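Local coordinates for alanine glyoxylate transaminase (Thermococcus litoralis, PDB 2ZC0), which probably transfers the amino group of alanine to glyoxylate, giving pyruvate and glycine, with pyridoxal 5'-phosphate as its cofactor, at residues I101-G106 with F277-I282; L111-R116 with K266-Q271; A52-I57 with Q284-E289. All coordinates share one frame; numbering follows the deposited sequence.

Contact 1: residues I101-G106 with F277-I282. With PMP (4'-deoxy-4'-aminopyridoxal-5'-phosphate), chain F.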
loop_
_atom_site.group_PDB
_atom_site.type_symbol
_atom_site.label_atom_id
_atom_site.label_comp_id
_atom_site.label_asym_id
_atom_site.label_seq_id
_atom_site.Cartn_x
_atom_site.Cartn_y
_atom_site.Cartn_z
ATOM N N ILE A 101 25.996 6.420 11.746
ATOM C CA ILE A 101 25.680 5.237 12.528
ATOM C C ILE A 101 24.395 5.491 13.300
ATOM O O ILE A 101 24.270 6.498 13.982
ATOM C CB ILE A 101 26.828 4.889 13.521
ATOM C CG1 ILE A 101 28.053 4.379 12.749
ATOM C CG2 ILE A 101 26.353 3.864 14.539
ATOM C CD1 ILE A 101 29.240 3.991 13.647
ATOM N N VAL A 102 23.434 4.586 13.155
ATOM C CA VAL A 102 22.154 4.691 13.847
ATOM C C VAL A 102 22.003 3.441 14.721
ATOM O O VAL A 102 21.934 2.326 14.199
ATOM C CB VAL A 102 20.960 4.747 12.845
ATOM C CG1 VAL A 102 19.647 4.917 13.601
ATOM C CG2 VAL A 102 21.163 5.885 11.854
ATOM N N ILE A 103 21.976 3.654 16.040
ATOM C CA ILE A 103 21.832 2.593 17.036
ATOM C C ILE A 103 20.376 2.160 17.070
ATOM O O ILE A 103 19.490 2.924 17.477
ATOM C CB ILE A 103 22.202 3.060 18.468
ATOM C CG1 ILE A 103 23.611 3.655 18.483
ATOM C CG2 ILE A 103 22.120 1.888 19.446
ATOM C CD1 ILE A 103 24.640 2.788 17.829
ATOM N N THR A 104 20.157 0.915 16.667
ATOM C CA THR A 104 18.840 0.325 16.576
ATOM C C THR A 104 18.657 -0.794 17.595
ATOM O O THR A 104 19.596 -1.161 18.313
ATOM C CB THR A 104 18.634 -0.250 15.161
ATOM O OG1 THR A 104 19.674 -1.193 14.883
ATOM C CG2 THR A 104 18.700 0.856 14.126
ATOM N N ILE A 105 17.438 -1.326 17.655
ATOM C CA ILE A 105 17.097 -2.418 18.563
ATOM C C ILE A 105 17.630 -3.700 17.930
ATOM O O ILE A 105 16.870 -4.497 17.379
ATOM C CB ILE A 105 15.551 -2.528 18.738
ATOM C CG1 ILE A 105 14.996 -1.229 19.330
ATOM C CG2 ILE A 105 15.201 -3.694 19.647
ATOM C CD1 ILE A 105 15.560 -0.877 20.695
ATOM N N GLY A 106 18.949 -3.872 17.974
ATOM C CA GLY A 106 19.573 -5.053 17.391
ATOM C C GLY A 106 19.647 -5.013 15.873
ATOM O O GLY A 106 19.219 -4.045 15.250
ATOM N N PHE A 277 11.637 4.937 19.652
ATOM C CA PHE A 277 12.066 6.102 20.436
ATOM C C PHE A 277 13.590 6.085 20.499
ATOM O O PHE A 277 14.249 7.012 20.035
ATOM C CB PHE A 277 11.481 6.138 21.859
ATOM C CG PHE A 277 11.256 7.544 22.365
ATOM C CD1 PHE A 277 9.975 8.093 22.389
ATOM C CD2 PHE A 277 12.334 8.354 22.729
ATOM C CE1 PHE A 277 9.770 9.424 22.762
ATOM C CE2 PHE A 277 12.137 9.691 23.103
ATOM C CZ PHE A 277 10.853 10.225 23.118
ATOM N N CYS A 278 14.149 5.028 21.074
ATOM C CA CYS A 278 15.602 4.873 21.122
ATOM C C CYS A 278 15.959 3.505 21.659
ATOM O O CYS A 278 15.138 2.833 22.271
ATOM C CB CYS A 278 16.266 5.948 21.998
ATOM S SG CYS A 278 15.932 5.804 23.755
ATOM N N ALA A 279 17.189 3.091 21.381
ATOM C CA ALA A 279 17.717 1.819 21.872
ATOM C C ALA A 279 17.828 2.018 23.389
ATOM O O ALA A 279 17.925 3.155 23.863
ATOM C CB ALA A 279 19.095 1.569 21.261
ATOM N N PRO A 280 17.817 0.929 24.167
ATOM C CA PRO A 280 17.911 0.959 25.635
ATOM C C PRO A 280 19.139 1.728 26.134
ATOM O O PRO A 280 20.261 1.434 25.729
ATOM C CB PRO A 280 17.992 -0.528 26.008
ATOM C CG PRO A 280 17.340 -1.219 24.854
ATOM C CD PRO A 280 17.845 -0.456 23.670
ATOM N N ALA A 281 18.926 2.700 27.016
ATOM C CA ALA A 281 20.023 3.505 27.548
ATOM C C ALA A 281 21.059 2.650 28.274
ATOM O O ALA A 281 22.268 2.804 28.057
ATOM C CB ALA A 281 19.484 4.573 28.488
ATOM N N ILE A 282 20.590 1.750 29.133
ATOM C CA ILE A 282 21.507 0.892 29.865
ATOM C C ILE A 282 22.361 0.057 28.924
ATOM O O ILE A 282 23.561 -0.077 29.132
ATOM C CB ILE A 282 20.779 -0.083 30.798
ATOM C CG1 ILE A 282 19.740 -0.866 30.009
ATOM C CG2 ILE A 282 20.164 0.672 31.965
ATOM C CD1 ILE A 282 19.042 -1.897 30.831
HETATM N N1 PMP F . 21.109 -10.981 11.269
HETATM C C2 PMP F . 21.344 -12.312 11.304
HETATM C C2A PMP F . 21.890 -12.949 10.024
HETATM C C3 PMP F . 21.102 -13.076 12.477
HETATM O O3 PMP F . 21.352 -14.441 12.473
HETATM C C4 PMP F . 20.585 -12.407 13.649
HETATM C C4A PMP F . 20.326 -13.241 14.918
HETATM N N4A PMP F . 18.923 -13.252 15.331
HETATM C C5 PMP F . 20.333 -10.888 13.552
HETATM C C6 PMP F . 20.613 -10.230 12.330
HETATM C C5A PMP F . 19.788 -10.055 14.727
HETATM O O4P PMP F . 20.540 -10.059 15.541
HETATM P P PMP F . 20.043 -9.108 16.822
HETATM O O1P PMP F . 21.015 -7.521 17.186
HETATM O O2P PMP F . 20.243 -10.224 18.360
HETATM O O3P PMP F . 18.301 -8.612 16.712
HETATM O O HOH W 1 19.116 4.864 19.847
#
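Ile103 and Ile105 meet Ala279 with different branches of otherwise similar side chains, a neat illustration of how beta-branching is used. In Ile103 the short branch does the work: CG2 is anti to the backbone N and lies 3.5 Å from the CB of Ala279, while the longer arm runs off in another direction. Ile105 uses the long arm instead. Its terminal CD1 comes 3.6 Å from the CA of Ala279 and 3.8 Å from the CD of Pro280, crossing the proline ring at a slant. The methyl of Ala279 thus points into the strand end, flanked by the two isoleucines. The polar backbone here is linked through water 1, which donates to Ile103 O at 3.1 Å and accepts from Ala279 N at 3.0 Å. Ile105 is the centre of an inverse gamma turn, closed by a weak bond from Gly106 N to Thr104 O; Thr104 OG1 also bonds to Gly106 O (2.9 Å). This turn delivers the chain to the cofactor's phosphate, where Gly106 lines the pocket. Pro280 occupies the N-cap position of helix 281-292, and both it and Ile105 touch their own counterparts in the second subunit. Within the subunit, strand 101-104 lies at the sheet edge beside strand 256-259, with helix 262-272 against Val102 and helix 78-91 against Ile101 and Ile103.

Contact 2: residues L111-R116 with K266-Q271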
loop_
_atom_site.group_PDB
_atom_site.type_symbol
_atom_site.label_atom_id
_atom_site.label_comp_id
_atom_site.label_asym_id
_atom_site.label_seq_id
_atom_site.Cartn_x
_atom_site.Cartn_y
_atom_site.Cartn_z
ATOM N N LEU A 111 17.216 -3.860 10.343
ATOM C CA LEU A 111 16.662 -4.425 9.115
ATOM C C LEU A 111 15.189 -4.019 8.906
ATOM O O LEU A 111 14.751 -3.854 7.774
ATOM C CB LEU A 111 16.793 -5.955 9.140
ATOM C CG LEU A 111 17.928 -6.723 8.419
ATOM C CD1 LEU A 111 18.852 -5.798 7.655
ATOM C CD2 LEU A 111 18.692 -7.549 9.442
ATOM N N ASP A 112 14.432 -3.870 9.990
ATOM C CA ASP A 112 13.029 -3.469 9.900
ATOM C C ASP A 112 12.959 -1.979 9.524
ATOM O O ASP A 112 12.179 -1.578 8.656
ATOM C CB ASP A 112 12.331 -3.732 11.247
ATOM C CG ASP A 112 10.906 -3.198 11.291
ATOM O OD1 ASP A 112 10.717 -2.100 11.856
ATOM O OD2 ASP A 112 9.990 -3.855 10.763
ATOM N N LEU A 113 13.792 -1.169 10.166
ATOM C CA LEU A 113 13.838 0.252 9.860
ATOM C C LEU A 113 14.180 0.453 8.373
ATOM O O LEU A 113 13.533 1.240 7.685
ATOM C CB LEU A 113 14.865 0.948 10.773
ATOM C CG LEU A 113 14.254 1.758 11.936
ATOM C CD1 LEU A 113 13.085 1.019 12.523
ATOM C CD2 LEU A 113 15.306 2.063 13.003
ATOM N N LEU A 114 15.168 -0.290 7.872
ATOM C CA LEU A 114 15.554 -0.194 6.470
ATOM C C LEU A 114 14.441 -0.661 5.518
ATOM O O LEU A 114 14.225 -0.065 4.464
ATOM C CB LEU A 114 16.818 -1.028 6.188
ATOM C CG LEU A 114 18.236 -0.414 6.233
ATOM C CD1 LEU A 114 18.185 1.126 6.328
ATOM C CD2 LEU A 114 18.985 -1.015 7.382
ATOM N N GLY A 115 13.753 -1.744 5.868
ATOM C CA GLY A 115 12.706 -2.234 4.996
ATOM C C GLY A 115 11.578 -1.236 4.859
ATOM O O GLY A 115 10.996 -1.062 3.785
ATOM N N ARG A 116 11.271 -0.560 5.953
ATOM C CA ARG A 116 10.196 0.409 5.935
ATOM C C ARG A 116 10.491 1.618 5.049
ATOM O O ARG A 116 9.594 2.185 4.446
ATOM C CB ARG A 116 9.883 0.834 7.365
ATOM C CG ARG A 116 9.406 -0.339 8.210
ATOM C CD ARG A 116 8.987 0.130 9.589
ATOM N NE ARG A 116 8.146 1.317 9.461
ATOM C CZ ARG A 116 7.286 1.742 10.378
ATOM N NH1 ARG A 116 7.147 1.059 11.516
ATOM N NH2 ARG A 116 6.581 2.849 10.136
ATOM N N LYS A 266 18.841 9.971 6.350
ATOM C CA LYS A 266 17.942 11.034 6.807
ATOM C C LYS A 266 16.546 10.493 7.133
ATOM O O LYS A 266 15.979 10.808 8.182
ATOM C CB LYS A 266 17.828 12.123 5.729
ATOM C CG LYS A 266 16.940 13.324 6.076
ATOM C CD LYS A 266 16.602 14.126 4.809
ATOM C CE LYS A 266 16.002 15.508 5.125
ATOM N NZ LYS A 266 17.008 16.492 5.631
ATOM N N LYS A 267 16.002 9.677 6.235
ATOM C CA LYS A 267 14.682 9.106 6.435
ATOM C C LYS A 267 14.656 8.007 7.486
ATOM O O LYS A 267 13.668 7.838 8.188
ATOM C CB LYS A 267 14.117 8.573 5.117
ATOM C CG LYS A 267 13.591 9.671 4.215
ATOM C CD LYS A 267 12.512 10.479 4.963
ATOM C CE LYS A 267 11.969 11.601 4.112
ATOM N NZ LYS A 267 10.472 11.596 4.133
ATOM N N VAL A 268 15.729 7.240 7.592
ATOM C CA VAL A 268 15.745 6.202 8.602
ATOM C C VAL A 268 15.718 6.851 9.975
ATOM O O VAL A 268 15.150 6.311 10.916
ATOM C CB VAL A 268 16.993 5.345 8.512
ATOM C CG1 VAL A 268 17.120 4.499 9.774
ATOM C CG2 VAL A 268 16.910 4.448 7.282
ATOM N N LEU A 269 16.345 8.016 10.071
ATOM C CA LEU A 269 16.418 8.758 11.314
ATOM C C LEU A 269 15.080 9.465 11.634
ATOM O O LEU A 269 14.633 9.437 12.771
ATOM C CB LEU A 269 17.555 9.777 11.212
ATOM C CG LEU A 269 18.646 9.823 12.292
ATOM C CD1 LEU A 269 19.043 8.422 12.736
ATOM C CD2 LEU A 269 19.859 10.575 11.720
ATOM N N MET A 270 14.463 10.095 10.633
ATOM C CA MET A 270 13.188 10.800 10.811
ATOM C C MET A 270 12.079 9.901 11.318
ATOM O O MET A 270 11.245 10.330 12.100
ATOM C CB MET A 270 12.700 11.406 9.498
ATOM C CG MET A 270 13.317 12.719 9.064
ATOM S SD MET A 270 12.374 13.410 7.636
ATOM C CE MET A 270 13.376 14.854 7.245
ATOM N N GLN A 271 12.054 8.654 10.853
ATOM C CA GLN A 271 11.002 7.731 11.274
ATOM C C GLN A 271 11.259 7.015 12.597
ATOM O O GLN A 271 10.314 6.574 13.245
ATOM C CB GLN A 271 10.752 6.672 10.195
ATOM C CG GLN A 271 11.937 5.750 9.964
ATOM C CD GLN A 271 11.591 4.451 9.226
ATOM O OE1 GLN A 271 10.502 4.294 8.670
ATOM N NE2 GLN A 271 12.537 3.523 9.213
HETATM O O HOH W 2 7.967 4.595 8.328
#
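Leu113 and Val268 mark the nearest approach of the two backbones, their CA atoms 6.4 Å apart, where helices 106-118 and 262-272 pass with their local axes 9.7 Å apart and their directions 110° from each other. The side chains fill this steep crossing with one apolar and one polar patch. In the apolar patch Leu114 reaches back from a CB that points away: its CD1 meets CG2 of Val268 at 3.7 Å, the two side chains slanting across each other. The other valine methyl, CG1, makes a looser contact with CB of Leu113.

Gln271 carries the polar patch. Its CG sits between the backbone N and the carbonyl carbon (chi1 65°), and the chain then extends so that the amide reaches the opposing helix. NE2 donates to Leu113 O at 2.9 Å, although the bond is bent to 137° at the hydrogen and approaches from outside the carbonyl plane. A side chain of one helix is thus tied to the backbone of the other, with the glutamine running past Leu113 so that NE2 lies 3.7 Å from its CG. The other end of the amide is turned toward Arg116, oblique to its guanidinium: OE1 accepts from water 2 at 2.6 Å, and that water in turn accepts from Arg116 NH2 at 2.9 Å. The guanidinium and amide planes are nearly perpendicular. The stronger partner of Arg116 lies across the subunit boundary, where NH1 forms a salt bridge with OD2 of Asp112 of the second subunit; the reciprocal pair makes the interaction twofold.

Beneath the crossing lies the large sheet: Leu113, Leu114 and Val268 all rest on Ile258 of strand 256-259, and Leu114 also reaches Ile240 of strand 239-244.

Contact 3: residues A52-I57 with Q284-E289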
loop_
_atom_site.group_PDB
_atom_site.type_symbol
_atom_site.label_atom_id
_atom_site.label_comp_id
_atom_site.label_asym_id
_atom_site.label_seq_id
_atom_site.Cartn_x
_atom_site.Cartn_y
_atom_site.Cartn_z
ATOM N N ALA A 52 29.627 -11.291 34.975
ATOM C CA ALA A 52 30.125 -10.677 36.197
ATOM C C ALA A 52 30.665 -9.285 35.897
ATOM O O ALA A 52 30.333 -8.323 36.586
ATOM C CB ALA A 52 31.212 -11.547 36.801
ATOM N N VAL A 53 31.490 -9.183 34.862
ATOM C CA VAL A 53 32.071 -7.905 34.458
ATOM C C VAL A 53 30.996 -6.920 34.023
ATOM O O VAL A 53 30.977 -5.788 34.486
ATOM C CB VAL A 53 33.060 -8.082 33.282
ATOM C CG1 VAL A 53 33.562 -6.722 32.820
ATOM C CG2 VAL A 53 34.230 -8.956 33.704
ATOM N N LEU A 54 30.113 -7.356 33.124
ATOM C CA LEU A 54 29.027 -6.506 32.624
ATOM C C LEU A 54 28.146 -6.055 33.778
ATOM O O LEU A 54 27.590 -4.960 33.755
ATOM C CB LEU A 54 28.174 -7.262 31.610
ATOM C CG LEU A 54 28.830 -7.690 30.301
ATOM C CD1 LEU A 54 27.796 -8.393 29.441
ATOM C CD2 LEU A 54 29.411 -6.469 29.579
ATOM N N GLY A 55 28.024 -6.922 34.776
ATOM C CA GLY A 55 27.229 -6.605 35.937
ATOM C C GLY A 55 27.757 -5.379 36.662
ATOM O O GLY A 55 27.001 -4.438 36.884
ATOM N N GLU A 56 29.039 -5.363 37.028
ATOM C CA GLU A 56 29.581 -4.204 37.737
ATOM C C GLU A 56 29.573 -2.944 36.874
ATOM O O GLU A 56 29.369 -1.851 37.399
ATOM C CB GLU A 56 31.013 -4.473 38.285
ATOM C CG GLU A 56 31.081 -4.711 39.832
ATOM C CD GLU A 56 31.490 -3.467 40.656
ATOM O OE1 GLU A 56 31.202 -3.433 41.891
ATOM O OE2 GLU A 56 32.111 -2.536 40.077
ATOM N N ILE A 57 29.786 -3.074 35.564
ATOM C CA ILE A 57 29.758 -1.876 34.725
ATOM C C ILE A 57 28.315 -1.347 34.670
ATOM O O ILE A 57 28.088 -0.134 34.670
ATOM C CB ILE A 57 30.308 -2.144 33.292
ATOM C CG1 ILE A 57 29.208 -2.010 32.249
ATOM C CG2 ILE A 57 30.929 -3.502 33.219
ATOM C CD1 ILE A 57 29.092 -0.624 31.686
ATOM N N GLN A 284 23.172 0.754 25.903
ATOM C CA GLN A 284 24.081 1.621 25.168
ATOM C C GLN A 284 25.288 1.982 26.037
ATOM O O GLN A 284 26.432 1.901 25.594
ATOM C CB GLN A 284 23.360 2.895 24.706
ATOM C CG GLN A 284 22.256 2.683 23.660
ATOM C CD GLN A 284 21.742 3.999 23.108
ATOM O OE1 GLN A 284 20.546 4.315 23.212
ATOM N NE2 GLN A 284 22.645 4.782 22.518
ATOM N N TYR A 285 25.029 2.374 27.278
ATOM C CA TYR A 285 26.101 2.742 28.188
ATOM C C TYR A 285 26.971 1.533 28.542
ATOM O O TYR A 285 28.196 1.645 28.599
ATOM C CB TYR A 285 25.517 3.413 29.437
ATOM C CG TYR A 285 25.300 4.898 29.237
ATOM C CD1 TYR A 285 26.385 5.750 29.053
ATOM C CD2 TYR A 285 24.017 5.446 29.185
ATOM C CE1 TYR A 285 26.209 7.107 28.817
ATOM C CE2 TYR A 285 23.825 6.810 28.948
ATOM C CZ TYR A 285 24.934 7.631 28.762
ATOM O OH TYR A 285 24.777 8.976 28.500
ATOM N N ILE A 286 26.340 0.380 28.755
ATOM C CA ILE A 286 27.083 -0.837 29.054
ATOM C C ILE A 286 28.050 -1.111 27.897
ATOM O O ILE A 286 29.217 -1.452 28.113
ATOM C CB ILE A 286 26.151 -2.061 29.213
ATOM C CG1 ILE A 286 25.383 -1.990 30.536
ATOM C CG2 ILE A 286 26.969 -3.352 29.169
ATOM C CD1 ILE A 286 24.523 -3.219 30.793
ATOM N N ALA A 287 27.550 -0.964 26.672
ATOM C CA ALA A 287 28.338 -1.187 25.458
ATOM C C ALA A 287 29.431 -0.138 25.290
ATOM O O ALA A 287 30.497 -0.419 24.738
ATOM C CB ALA A 287 27.421 -1.174 24.226
ATOM N N LEU A 288 29.148 1.075 25.755
ATOM C CA LEU A 288 30.100 2.172 25.663
ATOM C C LEU A 288 31.326 1.902 26.533
ATOM O O LEU A 288 32.459 2.099 26.093
ATOM C CB LEU A 288 29.446 3.485 26.092
ATOM C CG LEU A 288 30.373 4.704 26.117
ATOM C CD1 LEU A 288 30.990 4.924 24.743
ATOM C CD2 LEU A 288 29.587 5.918 26.559
ATOM N N GLU A 289 31.091 1.466 27.768
ATOM C CA GLU A 289 32.179 1.156 28.691
ATOM C C GLU A 289 32.918 -0.089 28.232
ATOM O O GLU A 289 34.144 -0.143 28.263
ATOM C CB GLU A 289 31.645 0.928 30.107
ATOM C CG GLU A 289 31.359 2.207 30.867
ATOM C CD GLU A 289 32.559 3.139 30.891
ATOM O OE1 GLU A 289 33.650 2.700 31.311
ATOM O OE2 GLU A 289 32.404 4.310 30.483
#
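The carbonyl of Tyr285 is the flat group that Ile57 meets, CD1 lying 3.9 Å from Tyr285 O; the flat side chains of helix 281-292 take little part. The Tyr285 ring leads away, offering neither face nor edge to residues 52-57, and its OH is hydrogen-bonded to Lys67. The Glu289 carboxylate also turns aside, its chain bent at chi2, toward a long, weak ion pair with Arg293. What Glu289 gives to the interface is its aliphatic base, with CB 3.4 Å from the CD1 of Ile57.

Aliphatic carbon therefore does the joining. Ile57 points at the opposing helix and inserts CD1 between the backbone of Ile286 and the stem of Glu289. CD1 comes within 3.3 Å of Ile286 CA, tighter than normal van der Waals contact. Both torsions of Ile57 lie far from staggered values (chi1 113°, chi2 91°), and the closeness deserves some caution. Ile286 answers with CG2, which is anti to its backbone N and is shared by two partners: it lies 4.0 Å from Ile57 CG1, and at the same distance from Leu54 CD2, whose side chain crosses that of the isoleucine at about a right angle. Leu54 also packs on Leu62 of the second subunit. Shortening Ile57 to an alanine would probably open a gap between the helices, leaving Ile286 CA and the stem of Glu289 without the methyl packed against them.

Here the two directions differ by 114°, with local axes 10.0 Å apart. The arrangement is a steep helix-helix crossing that joins helix 51-64 to helix 281-292, away from the cofactor site, in a class I aminotransferase of the PLP-dependent fold.

All three contacts are largely buried and reach the second subunit, yet their chemistry differs with position. Contact 1 joins a sheet-edge strand to a helix start next to the cofactor site, and combines isoleucine, alanine and proline packing with a water bridge. Contact 2, nested within the loop that contact 1 closes, pairs helices over the same sheet and adds a glutamine-to-backbone hydrogen bond and a charged dimer link. Contact 3 shares helix 281-292 with contact 1 but is carried by aliphatic side chains, with no polar bond between its segments, and alone uses a partly exposed residue. Contacts 1 and 2 touch through Val102 and Leu269; contacts 2 and 3 do not meet, their centres about 28 Å apart.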